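Local coordinates for protein aldehyde Dehydrogenase (Burkholderia cenocepacia, PDB 4O6R) that probably oxidises aldehydes to carboxylic acids with NAD(P)+ as the electron acceptor, and holds AMP in its nucleotide pocket, at residues Val30-Asp35 and Glu94-Gly99; Asp81-Asn86 and Arg112-Phe117; Leu139-Arg144 and Val482-Asp487; Val354-Ser359 and Pro374-Ala379. One frame throughout, in Å; residues are numbered along the deposited sequence.

Contact 1. Residues Val30-Asp35 and Glu94-Gly99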
loop_
_atom_site.group_PDB
_atom_site.type_symbol
_atom_site.label_atom_id
_atom_site.label_comp_id
_atom_site.label_asym_id
_atom_site.label_seq_id
_atom_site.Cartn_x
_atom_site.Cartn_y
_atom_site.Cartn_z
ATOM N N VAL A 30 -10.916 -40.338 -20.584
ATOM C CA VAL A 30 -10.803 -38.954 -21.028
ATOM C C VAL A 30 -11.085 -38.950 -22.507
ATOM O O VAL A 30 -10.433 -39.669 -23.265
ATOM C CB VAL A 30 -9.419 -38.370 -20.773
ATOM C CG1 VAL A 30 -9.330 -36.940 -21.317
ATOM C CG2 VAL A 30 -9.131 -38.403 -19.274
ATOM N N LEU A 31 -12.066 -38.156 -22.903
ATOM C CA LEU A 31 -12.556 -38.160 -24.271
ATOM C C LEU A 31 -12.033 -36.967 -25.075
ATOM O O LEU A 31 -11.783 -35.865 -24.523
ATOM C CB LEU A 31 -14.095 -38.222 -24.320
ATOM C CG LEU A 31 -14.761 -39.356 -23.526
ATOM C CD1 LEU A 31 -16.266 -39.369 -23.738
ATOM C CD2 LEU A 31 -14.158 -40.680 -23.956
ATOM N N ASN A 32 -11.874 -37.209 -26.368
ATOM C CA ASN A 32 -11.607 -36.178 -27.343
ATOM C C ASN A 32 -12.946 -35.649 -27.851
ATOM O O ASN A 32 -13.674 -36.374 -28.506
ATOM C CB ASN A 32 -10.813 -36.772 -28.504
ATOM C CG ASN A 32 -10.469 -35.746 -29.574
ATOM O OD1 ASN A 32 -11.017 -34.642 -29.603
ATOM N ND2 ASN A 32 -9.526 -36.110 -30.453
ATOM N N PRO A 33 -13.271 -34.379 -27.566
ATOM C CA PRO A 33 -14.559 -33.822 -28.018
ATOM C C PRO A 33 -14.731 -33.634 -29.528
ATOM O O PRO A 33 -15.851 -33.431 -29.987
ATOM C CB PRO A 33 -14.645 -32.505 -27.283
ATOM C CG PRO A 33 -13.227 -32.110 -27.044
ATOM C CD PRO A 33 -12.418 -33.369 -26.932
ATOM N N HIS A 34 -13.673 -33.778 -30.319
ATOM C CA HIS A 34 -13.826 -33.771 -31.781
ATOM C C HIS A 34 -14.570 -34.993 -32.313
ATOM O O HIS A 34 -15.333 -34.908 -33.296
ATOM C CB HIS A 34 -12.465 -33.617 -32.468
ATOM C CG HIS A 34 -12.484 -33.921 -33.928
ATOM N ND1 HIS A 34 -13.094 -33.097 -34.846
ATOM C CD2 HIS A 34 -11.971 -34.959 -34.632
ATOM C CE1 HIS A 34 -12.963 -33.618 -36.056
ATOM N NE2 HIS A 34 -12.290 -34.749 -35.953
ATOM N N ASP A 35 -14.348 -36.133 -31.669
ATOM C CA ASP A 35 -14.916 -37.396 -32.159
ATOM C C ASP A 35 -15.412 -38.385 -31.117
ATOM O O ASP A 35 -15.782 -39.488 -31.471
ATOM C CB ASP A 35 -13.919 -38.095 -33.086
ATOM C CG ASP A 35 -12.616 -38.442 -32.406
ATOM O OD1 ASP A 35 -12.522 -38.348 -31.178
ATOM O OD2 ASP A 35 -11.656 -38.787 -33.140
ATOM N N GLU A 94 -3.601 -29.565 -24.773
ATOM C CA GLU A 94 -4.788 -28.801 -24.352
ATOM C C GLU A 94 -5.906 -28.872 -25.406
ATOM O O GLU A 94 -7.058 -29.164 -25.066
ATOM C CB GLU A 94 -4.408 -27.331 -24.025
ATOM C CG GLU A 94 -5.527 -26.470 -23.426
ATOM C CD GLU A 94 -5.870 -26.783 -21.973
ATOM O OE1 GLU A 94 -5.615 -27.905 -21.492
ATOM O OE2 GLU A 94 -6.459 -25.901 -21.289
ATOM N N SER A 95 -5.569 -28.644 -26.679
ATOM C CA SER A 95 -6.544 -28.749 -27.778
ATOM C C SER A 95 -7.157 -30.142 -27.912
ATOM O O SER A 95 -8.342 -30.269 -28.175
ATOM C CB SER A 95 -5.944 -28.319 -29.129
ATOM O OG SER A 95 -5.680 -26.915 -29.125
ATOM N N LEU A 96 -6.351 -31.173 -27.741
ATOM C CA LEU A 96 -6.815 -32.550 -27.867
ATOM C C LEU A 96 -7.895 -32.859 -26.824
ATOM O O LEU A 96 -8.916 -33.471 -27.139
ATOM C CB LEU A 96 -5.638 -33.504 -27.687
ATOM C CG LEU A 96 -5.858 -34.974 -28.001
ATOM C CD1 LEU A 96 -6.051 -35.208 -29.492
ATOM C CD2 LEU A 96 -4.685 -35.807 -27.481
ATOM N N ASP A 97 -7.654 -32.396 -25.608
ATOM C CA ASP A 97 -8.461 -32.694 -24.431
ATOM C C ASP A 97 -9.704 -31.799 -24.329
ATOM O O ASP A 97 -10.774 -32.241 -23.936
ATOM C CB ASP A 97 -7.551 -32.457 -23.201
ATOM C CG ASP A 97 -8.040 -33.134 -21.950
ATOM O OD1 ASP A 97 -9.016 -33.918 -22.021
ATOM O OD2 ASP A 97 -7.427 -32.880 -20.893
ATOM N N THR A 98 -9.562 -30.531 -24.670
ATOM C CA THR A 98 -10.622 -29.557 -24.426
ATOM C C THR A 98 -11.473 -29.233 -25.639
ATOM O O THR A 98 -12.594 -28.794 -25.480
ATOM C CB THR A 98 -10.053 -28.213 -23.985
ATOM O OG1 THR A 98 -9.218 -27.684 -25.026
ATOM C CG2 THR A 98 -9.287 -28.369 -22.719
ATOM N N GLY A 99 -10.921 -29.427 -26.840
ATOM C CA GLY A 99 -11.553 -28.958 -28.050
ATOM C C GLY A 99 -11.210 -27.530 -28.455
ATOM O O GLY A 99 -11.679 -27.079 -29.487
HETATM O O HOH W 1 -11.409 -34.295 -22.685
HETATM O O HOH W 2 -9.727 -32.181 -29.971
#
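Pro33, Asp97 and Leu96 carry this junction, in which the end of strand 27-32 crosses the C-terminal turn of helix 87-98 nearly at right angles (99°) and bends away through an Asx turn headed by Asn32. It illustrates how a proline can close over a helix terminus without any direct polar bond. The pyrrolidine ring sits over last-turn backbone: CD of Pro33 lies 3.5 Å from the carbonyl O of Leu96, and CG of Pro33 the same 3.5 Å from N of Gly99, the residue where the chain leaves the helix with positive phi. Leu96 sends CD1 to within 3.7 Å of Asn32 ND2, the two side chains crossing roughly perpendicularly. Asp97 starts out pointing from the strand, but CG is anti to the backbone N (chi1 -161°), which brings its carboxylate back beside Val30; OD1 of Asp97 is a tight 3.1 Å from Val30 CG1. The other oxygen, OD2, accepts from the backbone N of Leu187, which would restrain the carboxylate's rotation. The loop carrying Tyr370 packs on Pro33 from elsewhere in the chain. Within the Asx turn, the His34 N donor reaches Asn32 OD1 at 2.9 Å from above the amide carbonyl plane.

Contact 2. Residues Asp81-Asn86 and Arg112-Phe117. With NO3 (nitrate ion), chain F.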
loop_
_atom_site.group_PDB
_atom_site.type_symbol
_atom_site.label_atom_id
_atom_site.label_comp_id
_atom_site.label_asym_id
_atom_site.label_seq_id
_atom_site.Cartn_x
_atom_site.Cartn_y
_atom_site.Cartn_z
ATOM N N ASP A 81 9.110 -20.124 -17.817
ATOM C CA ASP A 81 10.009 -20.346 -18.952
ATOM C C ASP A 81 9.827 -21.724 -19.535
ATOM O O ASP A 81 9.833 -21.883 -20.751
ATOM C CB ASP A 81 11.472 -20.178 -18.541
ATOM C CG ASP A 81 11.862 -18.725 -18.327
ATOM O OD1 ASP A 81 11.168 -17.805 -18.829
ATOM O OD2 ASP A 81 12.904 -18.509 -17.679
ATOM N N ALA A 82 9.695 -22.724 -18.677
ATOM C CA ALA A 82 9.537 -24.124 -19.143
ATOM C C ALA A 82 8.230 -24.307 -19.945
ATOM O O ALA A 82 8.170 -25.029 -20.953
ATOM C CB ALA A 82 9.569 -25.072 -17.958
ATOM N N ILE A 83 7.175 -23.656 -19.484
ATOM C CA ILE A 83 5.910 -23.667 -20.214
ATOM C C ILE A 83 6.114 -23.102 -21.611
ATOM O O ILE A 83 5.753 -23.748 -22.622
ATOM C CB ILE A 83 4.819 -22.887 -19.452
ATOM C CG1 ILE A 83 4.426 -23.662 -18.191
ATOM C CG2 ILE A 83 3.604 -22.616 -20.340
ATOM C CD1 ILE A 83 3.657 -22.823 -17.159
ATOM N N GLU A 84 6.744 -21.935 -21.690
ATOM C CA GLU A 84 7.020 -21.334 -22.988
ATOM C C GLU A 84 7.894 -22.224 -23.871
ATOM O O GLU A 84 7.627 -22.340 -25.069
ATOM C CB GLU A 84 7.614 -19.938 -22.843
ATOM C CG GLU A 84 6.540 -18.953 -22.388
ATOM C CD GLU A 84 7.056 -17.567 -21.991
ATOM O OE1 GLU A 84 8.285 -17.365 -21.888
ATOM O OE2 GLU A 84 6.206 -16.690 -21.721
ATOM N N ALA A 85 8.911 -22.858 -23.288
ATOM C CA ALA A 85 9.760 -23.814 -24.033
ATOM C C ALA A 85 8.980 -25.014 -24.555
ATOM O O ALA A 85 9.424 -25.683 -25.482
ATOM C CB ALA A 85 10.923 -24.286 -23.176
ATOM N N ASN A 86 7.846 -25.304 -23.943
ATOM C CA ASN A 86 6.986 -26.414 -24.324
ATOM C C ASN A 86 5.672 -25.971 -24.950
ATOM O O ASN A 86 4.696 -26.722 -24.925
ATOM C CB ASN A 86 6.708 -27.279 -23.092
ATOM C CG ASN A 86 7.910 -28.105 -22.686
ATOM O OD1 ASN A 86 8.178 -29.140 -23.296
ATOM N ND2 ASN A 86 8.674 -27.636 -21.708
ATOM N N ARG A 112 -1.030 -17.141 -21.698
ATOM C CA ARG A 112 -1.675 -16.573 -20.504
ATOM C C ARG A 112 -1.228 -17.322 -19.266
ATOM O O ARG A 112 -1.026 -16.733 -18.215
ATOM C CB ARG A 112 -3.201 -16.594 -20.611
ATOM C CG ARG A 112 -3.831 -15.454 -21.432
ATOM C CD ARG A 112 -5.211 -15.897 -21.888
ATOM N NE ARG A 112 -6.199 -14.851 -22.014
ATOM C CZ ARG A 112 -7.516 -15.045 -22.138
ATOM N NH1 ARG A 112 -8.044 -16.265 -22.136
ATOM N NH2 ARG A 112 -8.320 -13.997 -22.275
ATOM N N THR A 113 -1.065 -18.641 -19.399
ATOM C CA THR A 113 -0.602 -19.484 -18.303
ATOM C C THR A 113 0.816 -19.119 -17.929
ATOM O O THR A 113 1.095 -18.880 -16.774
ATOM C CB THR A 113 -0.693 -20.984 -18.679
ATOM O OG1 THR A 113 -2.025 -21.280 -19.099
ATOM C CG2 THR A 113 -0.356 -21.857 -17.516
ATOM N N ALA A 114 1.708 -19.044 -18.913
ATOM C CA ALA A 114 3.081 -18.606 -18.655
ATOM C C ALA A 114 3.148 -17.204 -17.998
ATOM O O ALA A 114 3.873 -16.992 -17.027
ATOM C CB ALA A 114 3.894 -18.655 -19.933
ATOM N N ALA A 115 2.392 -16.270 -18.536
ATOM C CA ALA A 115 2.379 -14.897 -18.048
ATOM C C ALA A 115 1.941 -14.820 -16.599
ATOM O O ALA A 115 2.499 -14.055 -15.816
ATOM C CB ALA A 115 1.463 -14.037 -18.904
ATOM N N CYS A 116 0.952 -15.619 -16.232
ATOM C CA CYS A 116 0.444 -15.603 -14.866
ATOM C C CYS A 116 1.441 -16.215 -13.886
ATOM O O CYS A 116 1.679 -15.645 -12.840
ATOM C CB CYS A 116 -0.908 -16.306 -14.782
ATOM S SG CYS A 116 -1.718 -16.148 -13.161
ATOM N N PHE A 117 2.052 -17.363 -14.230
ATOM C CA PHE A 117 3.084 -17.907 -13.373
ATOM C C PHE A 117 4.248 -16.902 -13.279
ATOM O O PHE A 117 4.805 -16.740 -12.207
ATOM C CB PHE A 117 3.583 -19.264 -13.863
ATOM C CG PHE A 117 2.712 -20.428 -13.433
ATOM C CD1 PHE A 117 2.511 -20.714 -12.091
ATOM C CD2 PHE A 117 2.133 -21.264 -14.380
ATOM C CE1 PHE A 117 1.736 -21.799 -11.710
ATOM C CE2 PHE A 117 1.359 -22.354 -13.989
ATOM C CZ PHE A 117 1.169 -22.619 -12.646
HETATM N N NO3 F . -11.368 -15.651 -21.114
HETATM O O1 NO3 F . -10.693 -15.628 -20.081
HETATM O O2 NO3 F . -10.789 -15.484 -22.361
HETATM O O3 NO3 F . -12.741 -15.866 -21.067
#
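Glu84 OE1 is gripped by two guanidinium groups, Arg118 of its own chain and Arg74 of a second subunit, while the same carboxylate lies against Ala114 across the helix pair, with Glu84 OE2 3.5 Å from Ala114 CB. The Glu84 chain lies along the Ala114 methyl: its methylene CG also touches Ala114 CB, at 3.6 Å, and the extended chain beyond it delivers the carboxylate to the arginines, whose charges would be expected to favour its ionised form. Helices 69-85 and 102-123 here run antiparallel, their local axes 8.8 Å apart, a spacing consistent with the small alanine at the closest approach. Ile83 fills the centre with both its branches. CG2, anti to the backbone N, meets Ala114 CB at 4.0 Å; the CG1 branch stretches out (chi2 164°) until CD1 lies 3.5 Å from Phe117 CD2, approaching the ring obliquely, and touches Thr113 CG2 as well. Farther out, Arg112 holds a nitrate, probably from the crystallisation liquor: NH1 and NH2 of Arg112 each donate to its O2 at 2.9 Å, in the guanidinium plane, and Lys448 binds the same ion. The apolar seam is closed by two further helices: 187-199 brings Ile192 onto Ile83 and Met196 onto Phe117, and 159-172 packs Leu160 on Thr113 and Ser164 on Phe117.

Contact 3. Residues Leu139-Arg144 and Val482-Asp487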
loop_
_atom_site.group_PDB
_atom_site.type_symbol
_atom_site.label_atom_id
_atom_site.label_comp_id
_atom_site.label_asym_id
_atom_site.label_seq_id
_atom_site.Cartn_x
_atom_site.Cartn_y
_atom_site.Cartn_z
ATOM N N LEU A 139 6.076 -1.864 19.960
ATOM C CA LEU A 139 6.296 -2.141 18.569
ATOM C C LEU A 139 5.265 -3.170 18.107
ATOM O O LEU A 139 5.151 -4.232 18.704
ATOM C CB LEU A 139 7.664 -2.744 18.376
ATOM C CG LEU A 139 7.970 -3.213 16.963
ATOM C CD1 LEU A 139 7.978 -2.019 16.015
ATOM C CD2 LEU A 139 9.290 -3.945 16.924
ATOM N N ASN A 140 4.550 -2.878 17.022
ATOM C CA ASN A 140 3.557 -3.811 16.497
ATOM C C ASN A 140 3.772 -4.037 15.022
ATOM O O ASN A 140 3.508 -3.154 14.220
ATOM C CB ASN A 140 2.137 -3.263 16.796
ATOM C CG ASN A 140 1.012 -4.136 16.270
ATOM O OD1 ASN A 140 -0.076 -3.622 15.982
ATOM N ND2 ASN A 140 1.236 -5.443 16.172
ATOM N N TYR A 141 4.324 -5.195 14.672
ATOM C CA TYR A 141 4.507 -5.549 13.271
ATOM C C TYR A 141 3.536 -6.662 12.894
ATOM O O TYR A 141 3.204 -7.532 13.724
ATOM C CB TYR A 141 5.945 -5.960 12.970
ATOM C CG TYR A 141 6.526 -7.184 13.693
ATOM C CD1 TYR A 141 7.122 -7.088 14.957
ATOM C CD2 TYR A 141 6.512 -8.419 13.087
ATOM C CE1 TYR A 141 7.695 -8.215 15.589
ATOM C CE2 TYR A 141 7.061 -9.543 13.700
ATOM C CZ TYR A 141 7.674 -9.428 14.935
ATOM O OH TYR A 141 8.220 -10.558 15.485
ATOM N N VAL A 142 3.103 -6.628 11.648
ATOM C CA VAL A 142 2.144 -7.588 11.132
ATOM C C VAL A 142 2.746 -8.239 9.891
ATOM O O VAL A 142 3.142 -7.534 8.957
ATOM C CB VAL A 142 0.831 -6.919 10.759
ATOM C CG1 VAL A 142 -0.180 -7.937 10.231
ATOM C CG2 VAL A 142 0.272 -6.162 11.960
ATOM N N GLN A 143 2.837 -9.563 9.913
ATOM C CA GLN A 143 3.283 -10.324 8.756
ATOM C C GLN A 143 2.084 -10.829 7.951
ATOM O O GLN A 143 1.039 -11.095 8.510
ATOM C CB GLN A 143 4.053 -11.539 9.217
ATOM C CG GLN A 143 5.231 -11.229 10.120
ATOM C CD GLN A 143 6.485 -11.243 9.357
ATOM O OE1 GLN A 143 6.510 -10.884 8.168
ATOM N NE2 GLN A 143 7.542 -11.691 9.992
ATOM N N ARG A 144 2.281 -11.019 6.645
ATOM C CA ARG A 144 1.345 -11.778 5.828
ATOM C C ARG A 144 1.860 -13.207 5.704
ATOM O O ARG A 144 2.682 -13.514 4.826
ATOM C CB ARG A 144 1.197 -11.132 4.450
ATOM C CG ARG A 144 0.682 -9.685 4.515
ATOM C CD ARG A 144 -0.674 -9.520 5.215
ATOM N NE ARG A 144 -1.714 -10.418 4.665
ATOM C CZ ARG A 144 -2.985 -10.431 5.059
ATOM N NH1 ARG A 144 -3.422 -9.578 5.988
ATOM N NH2 ARG A 144 -3.849 -11.295 4.523
ATOM N N VAL A 482 2.196 -9.125 15.792
ATOM C CA VAL A 482 3.116 -9.366 16.905
ATOM C C VAL A 482 3.339 -8.028 17.604
ATOM O O VAL A 482 3.635 -7.008 16.954
ATOM C CB VAL A 482 4.475 -9.935 16.454
ATOM C CG1 VAL A 482 5.407 -10.093 17.651
ATOM C CG2 VAL A 482 4.310 -11.294 15.755
ATOM N N TRP A 483 3.191 -8.041 18.913
ATOM C CA TRP A 483 3.380 -6.845 19.751
ATOM C C TRP A 483 4.576 -7.049 20.642
ATOM O O TRP A 483 4.635 -8.071 21.361
ATOM C CB TRP A 483 2.198 -6.614 20.686
ATOM C CG TRP A 483 0.932 -6.172 20.053
ATOM C CD1 TRP A 483 0.082 -6.933 19.303
ATOM C CD2 TRP A 483 0.325 -4.879 20.160
ATOM N NE1 TRP A 483 -1.015 -6.191 18.932
ATOM C CE2 TRP A 483 -0.881 -4.919 19.412
ATOM C CE3 TRP A 483 0.704 -3.682 20.770
ATOM C CZ2 TRP A 483 -1.734 -3.820 19.291
ATOM C CZ3 TRP A 483 -0.151 -2.568 20.654
ATOM C CH2 TRP A 483 -1.364 -2.656 19.896
ATOM N N VAL A 484 5.505 -6.097 20.620
ATOM C CA VAL A 484 6.593 -6.074 21.620
ATOM C C VAL A 484 6.434 -4.893 22.577
ATOM O O VAL A 484 6.512 -3.738 22.168
ATOM C CB VAL A 484 7.969 -5.951 20.988
ATOM C CG1 VAL A 484 9.054 -6.125 22.052
ATOM C CG2 VAL A 484 8.135 -6.985 19.863
ATOM N N ASN A 485 6.281 -5.199 23.857
ATOM C CA ASN A 485 6.307 -4.159 24.865
ATOM C C ASN A 485 7.748 -3.784 25.200
ATOM O O ASN A 485 8.363 -4.417 26.045
ATOM C CB ASN A 485 5.596 -4.624 26.118
ATOM C CG ASN A 485 5.506 -3.524 27.151
ATOM O OD1 ASN A 485 5.992 -2.423 26.926
ATOM N ND2 ASN A 485 4.901 -3.830 28.294
ATOM N N VAL A 486 8.263 -2.754 24.546
ATOM C CA VAL A 486 9.666 -2.341 24.685
ATOM C C VAL A 486 9.786 -1.428 25.901
ATOM O O VAL A 486 10.609 -1.664 26.787
ATOM C CB VAL A 486 10.154 -1.604 23.434
ATOM C CG1 VAL A 486 11.570 -1.081 23.623
ATOM C CG2 VAL A 486 10.043 -2.496 22.191
ATOM N N ASP A 487 8.954 -0.388 25.933
ATOM C CA ASP A 487 8.934 0.586 27.038
ATOM C C ASP A 487 7.541 1.092 27.383
ATOM O O ASP A 487 7.366 2.276 27.741
ATOM C CB ASP A 487 9.779 1.795 26.655
ATOM C CG ASP A 487 11.225 1.546 26.826
ATOM O OD1 ASP A 487 11.629 1.172 27.946
ATOM O OD2 ASP A 487 11.970 1.737 25.844
#
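Leu139-Tyr141 and Val482-Val484 pair as antiparallel strands whose axes approach to 4.7 Å, with Leu139-Val484 and Tyr141-Val482 as hydrogen-bonded pairs on either side of the non-hydrogen-bonded pair Asn140-Trp483. The shortest of the backbone bonds runs from Val484 N to Leu139 O, 2.7 Å. On one face of the sheet the flat amide of Asn140 stacks on the Trp483 indole, the planes 14° apart and CG of Asn140 3.7 Å above the ring. The amide is held in that attitude at both ends: ND2 of Asn140 donates to Val482 O (3.0 Å, 165° at the hydrogen) and also bonds Ser481 OG, while OD1 meets Ser454 of a third subunit. Val482 O consequently takes two donors, Tyr141 N close to the C=O axis, though with a bent N-H, and Asn140 ND2 from well above the carbonyl plane. On the opposite face, Tyr141 adopts chi1 61°, between backbone N and carbonyl carbon, which lays one face of its ring against Val482; CB of Val482 lies 3.8 Å from the ring centroid in a CH-pi contact. Leu139 and Val484 meet beside them through their CB atoms, 4.1 Å apart. Tyr141 OH bonds His431 of the third subunit, and Val482-Val484 continue the sheet into that chain. The stacked, bonded amide and the packed tyrosine ring thus place their polar ends against one neighbouring subunit, consistent with an oligomerisation element, as in other aldehyde dehydrogenases.

Contact 4. Residues Val354-Ser359 and Pro374-Ala379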
loop_
_atom_site.group_PDB
_atom_site.type_symbol
_atom_site.label_atom_id
_atom_site.label_comp_id
_atom_site.label_asym_id
_atom_site.label_seq_id
_atom_site.Cartn_x
_atom_site.Cartn_y
_atom_site.Cartn_z
ATOM N N VAL A 354 -34.296 -17.142 -33.328
ATOM C CA VAL A 354 -32.962 -17.645 -33.655
ATOM C C VAL A 354 -32.512 -17.025 -34.988
ATOM O O VAL A 354 -33.041 -17.360 -36.044
ATOM C CB VAL A 354 -32.906 -19.173 -33.748
ATOM C CG1 VAL A 354 -31.472 -19.638 -33.984
ATOM C CG2 VAL A 354 -33.411 -19.811 -32.472
ATOM N N LEU A 355 -31.551 -16.117 -34.925
ATOM C CA LEU A 355 -31.116 -15.365 -36.108
ATOM C C LEU A 355 -30.062 -16.122 -36.912
ATOM O O LEU A 355 -29.974 -15.947 -38.116
ATOM C CB LEU A 355 -30.616 -13.988 -35.704
ATOM C CG LEU A 355 -31.626 -13.115 -34.954
ATOM C CD1 LEU A 355 -31.043 -11.754 -34.609
ATOM C CD2 LEU A 355 -32.880 -12.950 -35.818
ATOM N N THR A 356 -29.264 -16.960 -36.239
ATOM C CA THR A 356 -28.370 -17.912 -36.916
ATOM C C THR A 356 -28.029 -19.029 -35.940
ATOM O O THR A 356 -28.183 -18.876 -34.711
ATOM C CB THR A 356 -27.066 -17.258 -37.434
ATOM O OG1 THR A 356 -26.321 -18.207 -38.238
ATOM C CG2 THR A 356 -26.164 -16.801 -36.279
ATOM N N GLY A 357 -27.629 -20.168 -36.491
ATOM C CA GLY A 357 -27.169 -21.281 -35.694
ATOM C C GLY A 357 -28.269 -22.015 -34.981
ATOM O O GLY A 357 -29.368 -22.135 -35.497
ATOM N N GLY A 358 -27.940 -22.556 -33.816
ATOM C CA GLY A 358 -28.923 -23.321 -33.029
ATOM C C GLY A 358 -28.866 -24.823 -33.218
ATOM O O GLY A 358 -29.628 -25.567 -32.592
ATOM N N SER A 359 -27.972 -25.304 -34.068
ATOM C CA SER A 359 -27.870 -26.749 -34.263
ATOM C C SER A 359 -26.466 -27.149 -34.694
ATOM O O SER A 359 -25.613 -26.294 -34.935
ATOM C CB SER A 359 -28.927 -27.234 -35.243
ATOM O OG SER A 359 -28.721 -26.648 -36.483
ATOM N N PRO A 374 -22.372 -21.246 -33.958
ATOM C CA PRO A 374 -22.591 -19.997 -33.225
ATOM C C PRO A 374 -24.052 -19.617 -33.323
ATOM O O PRO A 374 -24.618 -19.620 -34.419
ATOM C CB PRO A 374 -21.708 -18.984 -33.961
ATOM C CG PRO A 374 -20.641 -19.803 -34.599
ATOM C CD PRO A 374 -21.271 -21.138 -34.934
ATOM N N THR A 375 -24.661 -19.353 -32.180
ATOM C CA THR A 375 -26.101 -19.193 -32.073
ATOM C C THR A 375 -26.420 -17.803 -31.486
ATOM O O THR A 375 -25.826 -17.392 -30.488
ATOM C CB THR A 375 -26.679 -20.315 -31.214
ATOM O OG1 THR A 375 -26.395 -21.584 -31.822
ATOM C CG2 THR A 375 -28.151 -20.182 -31.069
ATOM N N ILE A 376 -27.306 -17.085 -32.169
ATOM C CA ILE A 376 -27.754 -15.753 -31.797
ATOM C C ILE A 376 -29.276 -15.757 -31.708
ATOM O O ILE A 376 -29.947 -16.065 -32.695
ATOM C CB ILE A 376 -27.296 -14.715 -32.856
ATOM C CG1 ILE A 376 -25.781 -14.666 -32.943
ATOM C CG2 ILE A 376 -27.823 -13.310 -32.536
ATOM C CD1 ILE A 376 -25.297 -13.851 -34.127
ATOM N N VAL A 377 -29.812 -15.391 -30.542
ATOM C CA VAL A 377 -31.243 -15.406 -30.304
ATOM C C VAL A 377 -31.678 -14.050 -29.811
ATOM O O VAL A 377 -31.151 -13.565 -28.812
ATOM C CB VAL A 377 -31.644 -16.422 -29.211
ATOM C CG1 VAL A 377 -33.116 -16.316 -28.902
ATOM C CG2 VAL A 377 -31.293 -17.824 -29.637
ATOM N N GLU A 378 -32.648 -13.447 -30.489
ATOM C CA GLU A 378 -33.237 -12.235 -29.986
ATOM C C GLU A 378 -34.382 -12.593 -29.049
ATOM O O GLU A 378 -35.340 -13.241 -29.477
ATOM C CB GLU A 378 -33.671 -11.322 -31.117
ATOM C CG GLU A 378 -34.121 -9.968 -30.601
ATOM C CD GLU A 378 -33.790 -8.788 -31.529
ATOM O OE1 GLU A 378 -33.421 -8.944 -32.720
ATOM O OE2 GLU A 378 -33.930 -7.678 -31.029
ATOM N N ALA A 379 -34.280 -12.189 -27.778
ATOM C CA ALA A 379 -35.275 -12.592 -26.764
ATOM C C ALA A 379 -36.466 -11.660 -26.729
ATOM O O ALA A 379 -36.338 -10.467 -26.975
ATOM C CB ALA A 379 -34.665 -12.654 -25.386
HETATM O O HOH W 3 -24.243 -19.692 -37.139
#
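Strands 353-356 and 375-378 are antiparallel neighbours at the margin of a larger sheet, their local axes 4.7 Å apart at closest and inclined at 146°, with Val354 and Val377 a non-hydrogen-bonded pair. Beyond that pair the register slips: Leu355 N donates to Ile376 O at 2.7 Å, whereas Ile376 N returns its bond to Thr356 O at a longer 3.2 Å. Two residues therefore face one, and with Leu355 in helical backbone angles the kink resembles a classic beta bulge. Thr356 N, buried in the kink, finds no partner in the model. Ile376 stands between two neighbours, its CG2 4.1 Å from CD1 of Leu355, the two side chains crossing at about a right angle, and its CD1 3.8 Å from Thr356 CG2. With OG1 anti to the backbone N (chi1 -172°), Thr356 turns its methyl to this isoleucine and its hydroxyl to Ser314 and to a water that bridges to Pro374 O, to which it donates. On the other face, Val354 and Val377 meet through their CG2 methyls, 4.1 Å apart. Gly357 and Gly358, both at positive phi, then turn the chain over Thr375, whose OG1 receives a weak, bent bond from Gly358 N at 2.7 Å and also bonds Arg373 O. Helix 302-315 covers Ile376 with Phe309, Val310 and Ala313. The chemistry implies an edge strand secured by few backbone bonds and by packing on the isoleucine, with a bridging water and the weak Gly358 N bond adding links where regular pairing ends.

The four contacts show how chemistry follows place in the fold. Contacts 1 and 2 are buried and share a run of consecutive helices, 69-85, 87-98 and 102-123, with their segments alternating along the chain; neither has a direct hydrogen bond between its segments, one setting a proline ring on helix-end backbone, the other packing side chains between helices. Contacts 3 and 4 instead pair antiparallel strands through backbone bonds, on opposite sides of the chain's centre and about 62 Å apart between centres. Contact 3, farthest from the chain's centre, is nevertheless buried because other subunits enclose it, whereas contact 4 is only partly buried and touches no other subunit of the assembly. Contact 2 also reaches a subunit boundary, where Glu84 meets an arginine of another subunit.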